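Local coordinates for SusD superfamily protein (Bacteroides fragilis, PDB 3L22), which probably binds glycans at the outer membrane, as expected of a SusD-family protein and likely lipoprotein, at residues 64-69 and 78-83; 49-52 and 57-60. One frame throughout, in Å; residues are numbered along the deposited sequence. Where two conformers were deposited one is given.

Interaction 1: residues 64-69 and 78-83; sequences VTLFNT and DAENAD
E80 reaches from the first turn of helix 79-103 to the start of helix 67-70, and the buried half of this contact gathers round it. Its CG sits between the backbone N and the carbonyl carbon (chi1 62°) and the chain bends again at chi2, which lays the carboxylate alongside T69. There T69 OG1 gives its proton to E80 OE2 at 2.7 Å, on the anti lone pair, the side away from OE1. The methyl CD2 of L66 presses on E80 CB at 3.5 Å and walls the aliphatic part of the glutamate. Water 2 links the same carboxylate to the helix start, accepting from N68 N at 2.9 Å and lying 2.7 Å from E80 OE2.

Towards the partly exposed side the packing thins to one straight bond. N68 ND2 donates to D78 OD2 at 2.7 Å (176°), meeting the syn lone pair of that oxygen, which lies in the amide plane of N68, although amide and carboxylate planes stand 66° apart. The other oxygen, D78 OD1, takes the backbone N of G75.

L66 and D78 are both N-cap residues, so two helix N-termini meet at buried E80, a helix-to-helix join within the alpha-helical SusD-type fold.

Interaction 2: residues 49-52 and 57-60; sequences FDNR and INIS
N51 of helix 44-52 meets N58 of strand 56-58 through their side-chain amides, and N58 also opens an Asx turn where the chain leaves the strand. Helix and strand follow closely in sequence, so the contact ties the two arms of a short helix-to-strand connection in this SusD-family protein.

One hydrogen bond spans the segments: N58 ND2 donates to N51 OD1 at 2.9 Å with an N-H...O angle of 164°. The acceptor lies nearly in the amide plane of N58, whereas the donor is tilted 24° from the carbonyl plane of N51, and the two amide planes are well turned against each other. Both residues are buried, and a further bond steadies N51: its ND2 binds L47 O one turn back in its own helix, which fixes which end of the amide faces N58.

Van der Waals contact is slight. The chain of N58 runs towards the helix with CG anti to the backbone N (chi1 -173°), bringing its CB to 3.3 Å from N51 OD1. Y70 and M277 touch both asparagines from outside, M277 belonging to the strand that pairs antiparallel with 56-58.

The remaining bonds lie within 57-60 and hold the far end of the N58 amide. S60 N donates to N58 OD1 at 3.0 Å, forming the Asx turn, and S60 OG donates to that oxygen at 2.7 Å, in the carbonyl plane and on a lone pair.

Interactions 1 and 2 are neighbours along the chain, their centres 11 Å apart: 49-52 and 57-60 come first, and 64-69 and 78-83 follow. N58 joins them, since its ND2, besides serving interaction 2, lies 2.8 Å from T65 O, probably as a second hydrogen bond. The hydroxyls of T65 and S60 meet beside it, OG1 to OG at 3.0 Å, and F67 CE1 packs 3.5 Å from N58 O. Through 64-69, the helix 44-52 and strand 56-58 unit is thus connected to the start of helix 79-103. Both contacts lie in the same part of the chain and away from the zinc sites.

Interaction 1: residues 64-69 and 78-83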
loop_
_atom_site.group_PDB
_atom_site.type_symbol
_atom_site.label_atom_id
_atom_site.label_comp_id
_atom_site.label_asym_id
_atom_site.label_seq_id
_atom_site.Cartn_x
_atom_site.Cartn_y
_atom_site.Cartn_z
ATOM N N VAL A 64 16.470 11.571 -8.643
ATOM C CA VAL A 64 15.234 11.621 -9.443
ATOM C C VAL A 64 14.511 10.275 -9.442
ATOM O O VAL A 64 13.288 10.237 -9.513
ATOM C CB VAL A 64 15.495 12.126 -10.921
ATOM C CG1 VAL A 64 14.196 12.153 -11.748
ATOM C CG2 VAL A 64 16.191 13.543 -10.936
ATOM N N THR A 65 15.241 9.160 -9.313
ATOM C CA THR A 65 14.595 7.844 -9.293
ATOM C C THR A 65 14.728 7.134 -7.926
ATOM O O THR A 65 15.057 5.966 -7.854
ATOM C CB THR A 65 15.068 6.981 -10.470
ATOM O OG1 THR A 65 16.484 6.851 -10.419
ATOM C CG2 THR A 65 14.649 7.617 -11.810
ATOM N N LEU A 66 14.421 7.863 -6.856
ATOM C CA LEU A 66 14.142 7.309 -5.499
ATOM C C LEU A 66 15.393 6.793 -4.736
ATOM O O LEU A 66 15.276 6.118 -3.714
ATOM C CB LEU A 66 13.011 6.248 -5.543
ATOM C CG LEU A 66 11.616 6.727 -6.011
ATOM C CD1 LEU A 66 10.576 5.591 -6.047
ATOM C CD2 LEU A 66 11.078 7.891 -5.097
ATOM N N PHE A 67 16.589 7.144 -5.202
ATOM C CA PHE A 67 17.785 6.678 -4.535
ATOM C C PHE A 67 17.851 7.076 -3.072
ATOM O O PHE A 67 18.266 6.271 -2.248
ATOM C CB PHE A 67 19.023 7.200 -5.262
ATOM C CG PHE A 67 20.281 6.492 -4.931
ATOM C CD1 PHE A 67 20.406 5.122 -5.146
ATOM C CD2 PHE A 67 21.388 7.208 -4.477
ATOM C CE1 PHE A 67 21.623 4.460 -4.882
ATOM C CE2 PHE A 67 22.606 6.564 -4.215
ATOM C CZ PHE A 67 22.719 5.183 -4.411
ATOM N N ASN A 68 17.455 8.304 -2.754
ATOM C CA ASN A 68 17.436 8.745 -1.356
ATOM C C ASN A 68 16.400 8.009 -0.493
ATOM O O ASN A 68 16.616 7.841 0.711
ATOM C CB ASN A 68 17.220 10.257 -1.222
ATOM C CG ASN A 68 18.520 11.037 -1.103
ATOM O OD1 ASN A 68 19.602 10.473 -0.909
ATOM N ND2 ASN A 68 18.415 12.360 -1.206
ATOM N N THR A 69 15.304 7.561 -1.092
ATOM C CA THR A 69 14.352 6.745 -0.354
ATOM C C THR A 69 14.976 5.418 0.003
ATOM O O THR A 69 14.897 4.991 1.161
ATOM C CB THR A 69 13.054 6.520 -1.125
ATOM O OG1 THR A 69 12.426 7.780 -1.312
ATOM C CG2 THR A 69 12.117 5.555 -0.338
ATOM N N ASP A 78 13.502 16.675 -0.891
ATOM C CA ASP A 78 13.478 15.587 -1.880
ATOM C C ASP A 78 12.158 15.551 -2.649
ATOM O O ASP A 78 11.094 15.712 -2.069
ATOM C CB ASP A 78 13.699 14.233 -1.212
ATOM C CG ASP A 78 15.166 14.018 -0.788
ATOM O OD1 ASP A 78 15.542 14.472 0.306
ATOM O OD2 ASP A 78 15.937 13.410 -1.559
ATOM N N ALA A 79 12.245 15.357 -3.952
ATOM C CA ALA A 79 11.065 15.352 -4.832
ATOM C C ALA A 79 9.991 14.382 -4.361
ATOM O O ALA A 79 8.805 14.709 -4.388
ATOM C CB ALA A 79 11.470 15.066 -6.292
ATOM N N GLU A 80 10.392 13.189 -3.936
ATOM C CA GLU A 80 9.402 12.181 -3.546
ATOM C C GLU A 80 8.651 12.570 -2.253
ATOM O O GLU A 80 7.493 12.187 -2.066
ATOM C CB GLU A 80 10.003 10.771 -3.445
ATOM C CG GLU A 80 11.112 10.558 -2.413
ATOM C CD GLU A 80 12.516 10.675 -3.033
ATOM O OE1 GLU A 80 12.741 11.623 -3.836
ATOM O OE2 GLU A 80 13.380 9.834 -2.696
ATOM N N ASN A 81 9.307 13.348 -1.393
ATOM C CA ASN A 81 8.690 13.867 -0.187
ATOM C C ASN A 81 7.673 14.980 -0.517
ATOM O O ASN A 81 6.530 14.893 -0.148
ATOM C CB ASN A 81 9.807 14.318 0.781
ATOM C CG ASN A 81 9.306 14.634 2.192
ATOM O OD1 ASN A 81 8.093 14.570 2.490
ATOM N ND2 ASN A 81 10.261 15.000 3.082
ATOM N N ALA A 82 8.092 15.987 -1.273
ATOM C CA ALA A 82 7.226 17.061 -1.703
ATOM C C ALA A 82 6.039 16.545 -2.525
ATOM O O ALA A 82 4.881 16.959 -2.313
ATOM C CB ALA A 82 8.038 18.086 -2.520
ATOM N N ASP A 83 6.308 15.618 -3.428
ATOM C CA ASP A 83 5.250 15.088 -4.271
ATOM C C ASP A 83 4.259 14.224 -3.505
ATOM O O ASP A 83 3.070 14.370 -3.706
ATOM C CB ASP A 83 5.795 14.271 -5.430
ATOM C CG ASP A 83 6.619 15.115 -6.443
ATOM O OD1 ASP A 83 6.613 16.370 -6.401
ATOM O OD2 ASP A 83 7.307 14.460 -7.264
HETATM O O HOH W 1 12.761 10.912 -6.493
HETATM O O HOH W 2 15.603 10.027 -4.173
#

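Interaction 2: residues 49-52 and 57-60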
loop_
_atom_site.group_PDB
_atom_site.type_symbol
_atom_site.label_atom_id
_atom_site.label_comp_id
_atom_site.label_asym_id
_atom_site.label_seq_id
_atom_site.Cartn_x
_atom_site.Cartn_y
_atom_site.Cartn_z
ATOM N N PHE A 49 7.434 2.458 -1.046
ATOM C CA PHE A 49 7.340 1.403 -0.029
ATOM C C PHE A 49 8.211 0.175 -0.318
ATOM O O PHE A 49 8.681 -0.463 0.634
ATOM C CB PHE A 49 5.883 1.097 0.323
ATOM C CG PHE A 49 5.192 2.298 0.903
ATOM C CD1 PHE A 49 5.507 2.734 2.196
ATOM C CD2 PHE A 49 4.314 3.050 0.149
ATOM C CE1 PHE A 49 4.911 3.874 2.739
ATOM C CE2 PHE A 49 3.710 4.192 0.695
ATOM C CZ PHE A 49 4.019 4.594 1.993
ATOM N N ASP A 50 8.498 -0.115 -1.585
ATOM C CA ASP A 50 9.479 -1.140 -1.910
ATOM C C ASP A 50 10.884 -0.652 -1.715
ATOM O O ASP A 50 11.722 -1.408 -1.225
ATOM C CB ASP A 50 9.270 -1.677 -3.304
ATOM C CG ASP A 50 7.976 -2.498 -3.387
ATOM O OD1 ASP A 50 7.932 -3.592 -2.737
ATOM O OD2 ASP A 50 6.996 -2.005 -3.992
ATOM N N ASN A 51 11.159 0.591 -2.099
ATOM C CA ASN A 51 12.475 1.177 -1.862
ATOM C C ASN A 51 12.844 1.281 -0.377
ATOM O O ASN A 51 14.011 1.111 -0.005
ATOM C CB ASN A 51 12.573 2.556 -2.518
ATOM C CG ASN A 51 12.999 2.470 -3.994
ATOM O OD1 ASN A 51 14.184 2.553 -4.298
ATOM N ND2 ASN A 51 12.033 2.260 -4.898
ATOM N N ARG A 52 11.867 1.545 0.478
ATOM C CA ARG A 52 12.116 1.564 1.914
ATOM C C ARG A 52 12.460 0.203 2.455
ATOM O O ARG A 52 13.240 0.109 3.401
ATOM C CB ARG A 52 10.965 2.232 2.679
ATOM C CG ARG A 52 10.960 3.727 2.441
ATOM C CD ARG A 52 9.828 4.521 3.125
ATOM N NE ARG A 52 9.639 4.306 4.560
ATOM C CZ ARG A 52 10.364 4.829 5.549
ATOM N NH1 ARG A 52 11.413 5.622 5.320
ATOM N NH2 ARG A 52 10.023 4.550 6.812
ATOM N N ILE A 57 16.702 -3.690 -4.459
ATOM C CA ILE A 57 17.732 -2.672 -4.320
ATOM C C ILE A 57 17.601 -1.647 -5.409
ATOM O O ILE A 57 17.226 -1.973 -6.515
ATOM C CB ILE A 57 19.179 -3.231 -4.371
ATOM C CG1 ILE A 57 19.413 -4.117 -5.625
ATOM C CG2 ILE A 57 19.438 -3.953 -3.104
ATOM C CD1 ILE A 57 20.891 -4.532 -5.861
ATOM N N ASN A 58 17.929 -0.407 -5.071
ATOM C CA ASN A 58 17.940 0.693 -6.004
ATOM C C ASN A 58 19.406 0.969 -6.321
ATOM O O ASN A 58 20.163 1.368 -5.440
ATOM C CB ASN A 58 17.262 1.928 -5.378
ATOM C CG ASN A 58 17.077 3.069 -6.364
ATOM O OD1 ASN A 58 17.972 3.334 -7.200
ATOM N ND2 ASN A 58 15.909 3.752 -6.289
ATOM N N ILE A 59 19.806 0.730 -7.564
ATOM C CA ILE A 59 21.199 0.942 -7.984
ATOM C C ILE A 59 21.357 2.167 -8.897
ATOM O O ILE A 59 22.371 2.344 -9.550
ATOM C CB ILE A 59 21.834 -0.355 -8.588
ATOM C CG1 ILE A 59 21.009 -0.956 -9.734
ATOM C CG2 ILE A 59 22.055 -1.425 -7.488
ATOM C CD1 ILE A 59 21.004 -0.132 -10.998
ATOM N N SER A 60 20.366 3.038 -8.931
ATOM C CA SER A 60 20.344 4.122 -9.935
ATOM C C SER A 60 21.330 5.225 -9.636
ATOM O O SER A 60 21.733 5.931 -10.569
ATOM C CB SER A 60 18.955 4.761 -10.025
ATOM O OG SER A 60 18.563 5.411 -8.812
#